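Long-range contacts in putative Type I topoisomerase (Deinococcus radiodurans, PDB 3M4A), which probably relaxes DNA as a type IB topoisomerase, by ATP-independent breakage of one strand, passage and rejoining: residues Y77-F83 with R227-F233; G243-A248 with Y289-F295. All coordinates share one frame; numbering follows the deposited sequence. Where two conformers were deposited one is given.

Interaction 1: Y77-F83 with R227-F233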
ATOM      1  N   TYR A  77      17.179 -10.263  -3.021  1.00 31.52           N
ATOM      2  CA  TYR A  77      17.134  -9.016  -3.790  1.00 31.34           C
ATOM      3  C   TYR A  77      18.262  -8.054  -3.437  1.00 30.98           C
ATOM      4  O   TYR A  77      18.741  -8.025  -2.300  1.00 30.71           O
ATOM      5  CB  TYR A  77      15.800  -8.295  -3.552  1.00 31.38           C
ATOM      6  CG  TYR A  77      14.583  -9.163  -3.757  1.00 31.20           C
ATOM      7  CD1 TYR A  77      14.029  -9.328  -5.021  1.00 30.98           C
ATOM      8  CD2 TYR A  77      13.989  -9.829  -2.682  1.00 31.81           C
ATOM      9  CE1 TYR A  77      12.909 -10.133  -5.219  1.00 31.36           C
ATOM     10  CE2 TYR A  77      12.867 -10.633  -2.865  1.00 31.40           C
ATOM     11  CZ  TYR A  77      12.333 -10.781  -4.136  1.00 31.63           C
ATOM     12  OH  TYR A  77      11.226 -11.580  -4.325  1.00 31.38           O
ATOM     13  N   ARG A  78      18.656  -7.248  -4.419  1.00 30.63           N
ATOM     14  CA  ARG A  78      19.507  -6.082  -4.179  1.00 30.58           C
ATOM     15  C   ARG A  78      18.836  -4.830  -4.740  1.00 29.86           C
ATOM     16  O   ARG A  78      18.320  -4.833  -5.852  1.00 29.34           O
ATOM     17  CB  ARG A  78      20.899  -6.282  -4.794  1.00 31.23           C
ATOM     18  CG  ARG A  78      21.732  -7.378  -4.122  1.00 32.13           C
ATOM     19  CD  ARG A  78      21.976  -7.069  -2.642  1.00 34.26           C
ATOM     20  NE  ARG A  78      22.913  -7.993  -2.003  1.00 34.38           N
ATOM     21  CZ  ARG A  78      22.622  -9.233  -1.603  1.00 36.11           C
ATOM     22  NH1 ARG A  78      21.409  -9.754  -1.779  1.00 36.98           N
ATOM     23  NH2 ARG A  78      23.563  -9.968  -1.025  1.00 37.02           N
ATOM     24  N   TYR A  79      18.865  -3.759  -3.957  1.00 29.48           N
ATOM     25  CA  TYR A  79      18.067  -2.571  -4.238  1.00 29.52           C
ATOM     26  C   TYR A  79      18.916  -1.344  -4.571  1.00 29.59           C
ATOM     27  O   TYR A  79      20.113  -1.299  -4.291  1.00 29.26           O
ATOM     28  CB  TYR A  79      17.209  -2.245  -3.021  1.00 28.81           C
ATOM     29  CG  TYR A  79      16.234  -3.330  -2.616  1.00 28.34           C
ATOM     30  CD1 TYR A  79      15.314  -3.846  -3.526  1.00 27.66           C
ATOM     31  CD2 TYR A  79      16.198  -3.802  -1.308  1.00 28.26           C
ATOM     32  CE1 TYR A  79      14.403  -4.826  -3.150  1.00 27.84           C
ATOM     33  CE2 TYR A  79      15.292  -4.779  -0.919  1.00 28.22           C
ATOM     34  CZ  TYR A  79      14.396  -5.284  -1.845  1.00 28.13           C
ATOM     35  OH  TYR A  79      13.500  -6.253  -1.448  1.00 28.49           O
ATOM     36  N   HIS A  80      18.269  -0.348  -5.163  1.00 29.67           N
ATOM     37  CA  HIS A  80      18.874   0.960  -5.380  1.00 29.86           C
ATOM     38  C   HIS A  80      18.995   1.642  -4.016  1.00 30.16           C
ATOM     39  O   HIS A  80      18.028   1.649  -3.252  1.00 30.24           O
ATOM     40  CB  HIS A  80      17.980   1.781  -6.309  1.00 29.71           C
ATOM     41  CG  HIS A  80      18.622   3.023  -6.841  1.00 29.55           C
ATOM     42  ND1 HIS A  80      19.038   4.055  -6.031  1.00 28.45           N
ATOM     43  CD2 HIS A  80      18.894   3.405  -8.109  1.00 29.33           C
ATOM     44  CE1 HIS A  80      19.552   5.017  -6.777  1.00 29.65           C
ATOM     45  NE2 HIS A  80      19.473   4.649  -8.043  1.00 29.50           N
ATOM     46  N   PRO A  81      20.176   2.216  -3.698  1.00 30.44           N
ATOM     47  CA  PRO A  81      20.400   2.779  -2.357  1.00 30.44           C
ATOM     48  C   PRO A  81      19.495   3.960  -1.976  1.00 30.52           C
ATOM     49  O   PRO A  81      19.219   4.162  -0.789  1.00 30.57           O
ATOM     50  CB  PRO A  81      21.873   3.216  -2.397  1.00 30.52           C
ATOM     51  CG  PRO A  81      22.185   3.381  -3.848  1.00 30.40           C
ATOM     52  CD  PRO A  81      21.367   2.360  -4.558  1.00 30.40           C
ATOM     53  N   ASP A  82      19.038   4.722  -2.964  1.00 30.71           N
ATOM     54  CA  ASP A  82      18.126   5.847  -2.717  1.00 30.94           C
ATOM     55  C   ASP A  82      16.769   5.411  -2.152  1.00 31.02           C
ATOM     56  O   ASP A  82      16.034   6.237  -1.600  1.00 30.94           O
ATOM     57  CB  ASP A  82      17.916   6.665  -3.999  1.00 31.08           C
ATOM     58  CG  ASP A  82      19.095   7.573  -4.320  1.00 31.70           C
ATOM     59  OD1 ASP A  82      20.002   7.709  -3.467  1.00 32.35           O
ATOM     60  OD2 ASP A  82      19.105   8.159  -5.428  1.00 33.33           O
ATOM     61  N   PHE A  83      16.442   4.127  -2.292  1.00 31.12           N
ATOM     62  CA  PHE A  83      15.172   3.590  -1.798  1.00 31.27           C
ATOM     63  C   PHE A  83      15.311   2.796  -0.494  1.00 31.66           C
ATOM     64  O   PHE A  83      14.307   2.354   0.073  1.00 31.62           O
ATOM     65  CB  PHE A  83      14.506   2.756  -2.897  1.00 30.76           C
ATOM     66  CG  PHE A  83      14.027   3.581  -4.051  1.00 30.63           C
ATOM     67  CD1 PHE A  83      14.896   3.938  -5.073  1.00 30.23           C
ATOM     68  CD2 PHE A  83      12.719   4.046  -4.092  1.00 29.94           C
ATOM     69  CE1 PHE A  83      14.467   4.726  -6.130  1.00 30.12           C
ATOM     70  CE2 PHE A  83      12.279   4.831  -5.142  1.00 29.98           C
ATOM     71  CZ  PHE A  83      13.152   5.176  -6.163  1.00 30.05           C
ATOM     72  N   ARG A 227       7.759  -7.899   0.679  1.00 12.12           N
ATOM     73  CA  ARG A 227       9.093  -7.782   0.087  1.00 13.19           C
ATOM     74  C   ARG A 227       9.113  -8.305  -1.346  1.00 12.71           C
ATOM     75  O   ARG A 227       9.679  -7.664  -2.232  1.00 12.23           O
ATOM     76  CB  ARG A 227      10.147  -8.502   0.934  1.00 13.43           C
ATOM     77  CG  ARG A 227      10.509  -7.764   2.208  1.00 16.41           C
ATOM     78  CD  ARG A 227      11.872  -8.190   2.768  1.00 17.84           C
ATOM     79  NE  ARG A 227      11.956  -9.628   3.018  1.00 20.96           N
ATOM     80  CZ  ARG A 227      11.393 -10.266   4.049  1.00 22.41           C
ATOM     81  NH1 ARG A 227      10.678  -9.609   4.953  1.00 22.90           N
ATOM     82  NH2 ARG A 227      11.545 -11.581   4.174  1.00 23.33           N
ATOM     83  N   GLU A 228       8.462  -9.444  -1.578  1.00 12.51           N
ATOM     84  CA  GLU A 228       8.353 -10.002  -2.917  1.00 12.86           C
ATOM     85  C   GLU A 228       7.608  -9.085  -3.876  1.00 12.64           C
ATOM     86  O   GLU A 228       8.099  -8.834  -4.974  1.00 13.63           O
ATOM     87  CB  GLU A 228       7.667 -11.369  -2.917  1.00 12.59           C
ATOM     88  CG  GLU A 228       7.499 -11.923  -4.331  1.00 13.17           C
ATOM     89  CD  GLU A 228       6.664 -13.175  -4.408  1.00 13.83           C
ATOM     90  OE1 GLU A 228       6.528 -13.855  -3.381  1.00 16.26           O
ATOM     91  OE2 GLU A 228       6.129 -13.473  -5.504  1.00 16.80           O
ATOM     92  N   VAL A 229       6.438  -8.588  -3.471  1.00 12.50           N
ATOM     93  CA  VAL A 229       5.546  -7.917  -4.423  1.00 12.35           C
ATOM     94  C   VAL A 229       5.766  -6.410  -4.550  1.00 12.47           C
ATOM     95  O   VAL A 229       5.375  -5.837  -5.562  1.00 12.55           O
ATOM     96  CB  VAL A 229       4.046  -8.215  -4.161  1.00 12.66           C
ATOM     97  CG1 VAL A 229       3.774  -9.730  -4.282  1.00 12.54           C
ATOM     98  CG2 VAL A 229       3.603  -7.689  -2.805  1.00 11.75           C
ATOM     99  N   ILE A 230       6.371  -5.774  -3.543  1.00 12.14           N
ATOM    100  CA  ILE A 230       6.680  -4.337  -3.617  1.00 12.35           C
ATOM    101  C   ILE A 230       8.087  -3.889  -3.171  1.00 11.92           C
ATOM    102  O   ILE A 230       8.424  -2.719  -3.326  1.00 11.67           O
ATOM    103  CB  ILE A 230       5.639  -3.461  -2.841  1.00 12.29           C
ATOM    104  CG1 ILE A 230       5.567  -3.842  -1.359  1.00 12.72           C
ATOM    105  CG2 ILE A 230       4.290  -3.554  -3.510  1.00 12.99           C
ATOM    106  CD1 ILE A 230       4.918  -2.788  -0.456  1.00 13.58           C
ATOM    107  N   GLY A 231       8.900  -4.784  -2.614  1.00 11.62           N
ATOM    108  CA  GLY A 231      10.249  -4.383  -2.158  1.00 11.77           C
ATOM    109  C   GLY A 231      11.014  -3.658  -3.257  1.00 11.52           C
ATOM    110  O   GLY A 231      10.929  -4.046  -4.408  1.00 12.01           O
ATOM    111  N   PRO A 232      11.770  -2.595  -2.920  1.00 11.92           N
ATOM    112  CA  PRO A 232      12.145  -2.087  -1.611  1.00 12.23           C
ATOM    113  C   PRO A 232      11.097  -1.245  -0.874  1.00 12.56           C
ATOM    114  O   PRO A 232      11.349  -0.807   0.247  1.00 13.10           O
ATOM    115  CB  PRO A 232      13.368  -1.219  -1.932  1.00 12.50           C
ATOM    116  CG  PRO A 232      13.091  -0.698  -3.263  1.00 12.20           C
ATOM    117  CD  PRO A 232      12.348  -1.769  -4.000  1.00 12.33           C
ATOM    118  N   PHE A 233       9.939  -1.018  -1.479  1.00 12.40           N
ATOM    119  CA  PHE A 233       8.877  -0.329  -0.763  1.00 12.28           C
ATOM    120  C   PHE A 233       8.384  -1.242   0.349  1.00 12.37           C
ATOM    121  O   PHE A 233       8.578  -2.455   0.289  1.00 12.63           O
ATOM    122  CB  PHE A 233       7.754   0.080  -1.708  1.00 12.41           C
ATOM    123  CG  PHE A 233       8.208   0.979  -2.829  1.00 12.47           C
ATOM    124  CD1 PHE A 233       8.497   2.318  -2.584  1.00 12.54           C
ATOM    125  CD2 PHE A 233       8.373   0.490  -4.120  1.00 11.48           C
ATOM    126  CE1 PHE A 233       8.919   3.161  -3.608  1.00 11.42           C
ATOM    127  CE2 PHE A 233       8.807   1.324  -5.154  1.00 12.95           C
ATOM    128  CZ  PHE A 233       9.078   2.665  -4.902  1.00 12.77           C
TER
HETATM  129  O   HOH W   1       9.807 -10.412  -6.344  1.00 28.16           O
HETATM  130  O   HOH W   2      11.996  -7.301  -3.350  1.00 27.31           O
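Arg227 meets Tyr79 through water. Its carbonyl oxygen accepts from a water 2.6 Å from Arg227 O, and the same water is hydrogen-bonded to the Tyr79 hydroxyl in the plane of that ring. The water also sits over the centre of the Tyr77 ring, on one face. At the next residue a second water makes a like bridge. It lies 2.7 Å from Glu228 O, to which it donates, and bonds the Tyr77 hydroxyl. Tyr77 OH also touches Glu228, 3.6 Å from Glu228 CA and 3.7 Å from Glu228 CG. The Glu228 carboxylate forms a salt bridge with Arg121. Gly231 then passes by the hydroxyl end of Tyr79. Pro232 follows a cis peptide bond and lies on the Tyr79 ring. Pro232 CB makes a CH-pi contact 3.7 Å from the Tyr79 ring centroid, 14° off the normal. With CG anti to the carbonyl carbon (chi1 -61°), the Tyr79 ring turns one face to Pro232. Pro232 CG also reaches Phe83 CB, at 3.8 Å. Last comes Phe233, with Phe233 CZ 3.9 Å from Phe83 CE2. The two rings meet obliquely, and Phe98 of helix 91-113 packs edge-to-face with Phe233. The arrangement packs an edge strand and the 3-10 segment after it against helix 219-230 and its following loop. This is consistent with the junction of N-terminal and catalytic domains in type IB topoisomerases.

Interaction 2: G243-A248 with Y289-F295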
ATOM      1  N   GLY A 243      -2.547   8.109   2.678  1.00  4.47           N
ATOM      2  CA  GLY A 243      -2.803   9.393   3.333  1.00  5.09           C
ATOM      3  C   GLY A 243      -2.800  10.587   2.387  1.00  4.28           C
ATOM      4  O   GLY A 243      -3.674  11.439   2.456  1.00  4.82           O
ATOM      5  N   THR A 244      -1.822  10.611   1.485  1.00  4.36           N
ATOM      6  CA  THR A 244      -1.690  11.649   0.471  1.00  4.67           C
ATOM      7  C   THR A 244      -2.885  11.599  -0.507  1.00  3.53           C
ATOM      8  O   THR A 244      -3.470  12.638  -0.828  1.00  3.90           O
ATOM      9  CB  THR A 244      -0.359  11.523  -0.271  1.00  4.96           C
ATOM     10  OG1 THR A 244       0.719  11.702   0.659  1.00  4.97           O
ATOM     11  CG2 THR A 244      -0.236  12.551  -1.410  1.00  4.27           C
ATOM     12  N   LEU A 245      -3.263  10.381  -0.919  1.00  4.18           N
ATOM     13  CA  LEU A 245      -4.401  10.174  -1.818  1.00  4.71           C
ATOM     14  C   LEU A 245      -5.698  10.671  -1.170  1.00  4.48           C
ATOM     15  O   LEU A 245      -6.455  11.426  -1.779  1.00  4.76           O
ATOM     16  CB  LEU A 245      -4.513   8.705  -2.207  1.00  4.89           C
ATOM     17  CG  LEU A 245      -5.702   8.352  -3.095  1.00  4.98           C
ATOM     18  CD1 LEU A 245      -5.580   9.010  -4.467  1.00  6.46           C
ATOM     19  CD2 LEU A 245      -5.881   6.839  -3.217  1.00  6.77           C
ATOM     20  N   LEU A 246      -5.943  10.243   0.073  1.00  4.80           N
ATOM     21  CA  LEU A 246      -7.155  10.655   0.799  1.00  4.85           C
ATOM     22  C   LEU A 246      -7.219  12.178   0.949  1.00  4.84           C
ATOM     23  O   LEU A 246      -8.260  12.782   0.723  1.00  4.37           O
ATOM     24  CB  LEU A 246      -7.259   9.949   2.165  1.00  4.79           C
ATOM     25  CG  LEU A 246      -8.599  10.055   2.884  1.00  6.53           C
ATOM     26  CD1 LEU A 246      -9.671   9.313   2.133  1.00  7.46           C
ATOM     27  CD2 LEU A 246      -8.485   9.510   4.296  1.00  7.84           C
ATOM     28  N   ALA A 247      -6.090  12.790   1.297  1.00  4.50           N
ATOM     29  CA  ALA A 247      -5.993  14.245   1.360  1.00  5.10           C
ATOM     30  C   ALA A 247      -6.316  14.890   0.010  1.00  4.74           C
ATOM     31  O   ALA A 247      -7.101  15.843  -0.069  1.00  4.88           O
ATOM     32  CB  ALA A 247      -4.616  14.667   1.851  1.00  5.38           C
ATOM     33  N   ALA A 248      -5.739  14.358  -1.057  1.00  4.51           N
ATOM     34  CA  ALA A 248      -5.956  14.932  -2.384  1.00  5.09           C
ATOM     35  C   ALA A 248      -7.425  14.814  -2.823  1.00  5.04           C
ATOM     36  O   ALA A 248      -8.001  15.745  -3.395  1.00  5.24           O
ATOM     37  CB  ALA A 248      -5.027  14.262  -3.398  1.00  3.98           C
ATOM     38  N   TYR A 289       3.079  12.040   6.688  1.00 14.37           N
ATOM     39  CA  TYR A 289       2.225  11.218   5.843  1.00 13.92           C
ATOM     40  C   TYR A 289       1.757  11.920   4.562  1.00 13.23           C
ATOM     41  O   TYR A 289       1.940  11.370   3.477  1.00 13.86           O
ATOM     42  CB  TYR A 289       1.077  10.604   6.664  1.00 14.09           C
ATOM     43  CG  TYR A 289       1.573   9.519   7.602  1.00 14.10           C
ATOM     44  CD1 TYR A 289       1.953   9.814   8.913  1.00 15.08           C
ATOM     45  CD2 TYR A 289       1.712   8.210   7.161  1.00 13.82           C
ATOM     46  CE1 TYR A 289       2.436   8.824   9.764  1.00 14.73           C
ATOM     47  CE2 TYR A 289       2.191   7.211   8.006  1.00 14.36           C
ATOM     48  CZ  TYR A 289       2.550   7.522   9.302  1.00 15.76           C
ATOM     49  OH  TYR A 289       3.018   6.512  10.129  1.00 17.42           O
ATOM     50  N   ILE A 290       1.207  13.128   4.666  1.00 11.64           N
ATOM     51  CA  ILE A 290       0.678  13.818   3.484  1.00 11.24           C
ATOM     52  C   ILE A 290       1.811  14.549   2.767  1.00 10.92           C
ATOM     53  O   ILE A 290       2.479  15.414   3.360  1.00 10.77           O
ATOM     54  CB  ILE A 290      -0.415  14.853   3.846  1.00 10.79           C
ATOM     55  CG1 ILE A 290      -1.588  14.210   4.600  1.00 10.39           C
ATOM     56  CG2 ILE A 290      -0.940  15.540   2.591  1.00 10.70           C
ATOM     57  CD1 ILE A 290      -2.562  15.201   5.187  1.00 10.72           C
ATOM     58  N   CYS A 291       2.028  14.221   1.497  1.00 10.47           N
ATOM     59  CA  CYS A 291       3.042  14.924   0.703  1.00 10.49           C
ATOM     60  C   CYS A 291       2.634  16.397   0.529  1.00  9.77           C
ATOM     61  O   CYS A 291       1.546  16.689   0.068  1.00  9.39           O
ATOM     62  CB  CYS A 291       3.233  14.234  -0.649  1.00 10.59           C
ATOM     63  SG  CYS A 291       4.411  15.083  -1.705  1.00 12.92           S
ATOM     64  N   PRO A 292       3.528  17.346   0.881  1.00  9.64           N
ATOM     65  CA  PRO A 292       3.145  18.757   0.833  1.00  9.54           C
ATOM     66  C   PRO A 292       2.842  19.284  -0.563  1.00  8.72           C
ATOM     67  O   PRO A 292       2.169  20.303  -0.725  1.00  9.03           O
ATOM     68  CB  PRO A 292       4.376  19.477   1.415  1.00  9.83           C
ATOM     69  CG  PRO A 292       5.492  18.563   1.212  1.00 10.68           C
ATOM     70  CD  PRO A 292       4.922  17.160   1.306  1.00 10.18           C
ATOM     71  N   VAL A 293       3.318  18.585  -1.583  1.00  8.86           N
ATOM     72  CA  VAL A 293       3.013  18.977  -2.947  1.00  8.62           C
ATOM     73  C   VAL A 293       1.506  19.110  -3.186  1.00  8.35           C
ATOM     74  O   VAL A 293       1.063  20.030  -3.859  1.00  7.95           O
ATOM     75  CB  VAL A 293       3.669  18.011  -3.961  1.00  8.79           C
ATOM     76  CG1 VAL A 293       3.169  18.288  -5.391  1.00  9.36           C
ATOM     77  CG2 VAL A 293       5.198  18.136  -3.875  1.00  9.01           C
ATOM     78  N   ILE A 294       0.705  18.215  -2.606  1.00  8.19           N
ATOM     79  CA  ILE A 294      -0.749  18.245  -2.768  0.50  8.03           C
ATOM     80  C   ILE A 294      -1.354  19.550  -2.228  1.00  7.64           C
ATOM     81  O   ILE A 294      -2.279  20.136  -2.819  1.00  7.47           O
ATOM     82  CB  ILE A 294      -1.380  16.982  -2.081  0.50  7.94           C
ATOM     83  CG1 ILE A 294      -1.298  15.777  -3.026  0.50  7.36           C
ATOM     84  CG2 ILE A 294      -2.822  17.212  -1.658  0.50  7.35           C
ATOM     85  CD1 ILE A 294       0.112  15.402  -3.442  0.50  5.32           C
ATOM     86  N   PHE A 295      -0.814  19.997  -1.085  1.00  8.56           N
ATOM     87  CA  PHE A 295      -1.229  21.249  -0.436  1.00  8.69           C
ATOM     88  C   PHE A 295      -0.766  22.468  -1.247  1.00  8.69           C
ATOM     89  O   PHE A 295      -1.537  23.403  -1.431  1.00  8.39           O
ATOM     90  CB  PHE A 295      -0.677  21.318   0.993  1.00  9.94           C
ATOM     91  CG  PHE A 295      -1.401  20.432   1.980  1.00  9.91           C
ATOM     92  CD1 PHE A 295      -2.353  19.500   1.568  1.00 11.17           C
ATOM     93  CD2 PHE A 295      -1.124  20.532   3.330  1.00 11.67           C
ATOM     94  CE1 PHE A 295      -3.012  18.705   2.491  1.00 11.70           C
ATOM     95  CE2 PHE A 295      -1.790  19.724   4.263  1.00 12.20           C
ATOM     96  CZ  PHE A 295      -2.727  18.811   3.824  1.00 12.65           C
TER
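Thr244 and Cys291 form the polar link. Cys291 N donates to Thr244 OG1 over 3.0 Å, with a fairly straight N-H...O angle of 163°. Thr244 OG1 lies beside its own backbone N (chi1 -62°), on the side where it can also reach back along its helix. There it is hydrogen-bonded to Thr240 O, one turn earlier. The hydroxyl is thus gripped by two backbone groups, one from each side of the contact, which should hold its rotation. The backbones come very close here, with Thr244 CA 4.4 Å from Ile290 CA. Cys291 is also the N-cap of helix 292-299. Its SG accepts a weak capping bond from Val293 N.

The remaining contacts are apolar. Ala247 points its methyl at the Ile290 branches, with Ala247 CB 3.9 Å from Ile290 CG2 and 4.0 Å from Ile290 CD1. The backbone of Gly243, one turn earlier, also approaches Ile290, with Gly243 O 4.1 Å from Ile290 CG1. Ala248 and the methyl of Thr244 border Ile294, which was modelled in two conformers, so the exact distances are less certain.

Helix 235-254 is joined in this way to the loop that leads into helix 292-299, and to the start of that helix. Helix 260-278 lines one part of the contact, meeting Ala247 and Phe295. Helix 323-337 touches Ile294, and helix 91-113 brings Leu95 to both Thr244 and Cys291.

Overall arrangement
From the N terminus, the sheet ending in strand 75-79 leads into residues 77-83. The chain then runs through 143 residues, among them helix 91-113 and strands 160-163, 166-172 and 178-183, before residues 227-233 close interaction 1. Helix 235-254 follows soon after and carries residues 243-248. Interaction 2 closes a shorter loop of 40 residues, mostly helical, when 289-295 returns to it. The two contacts are in series and neither nest nor cross. The centres of interactions 1 and 2 are about 23 Å apart, and the two do not touch. Helix 91-113 reaches both. Interaction 1 ties sheet to helices; interaction 2 ties helix 235-254 to the loop and start of helix 292-299.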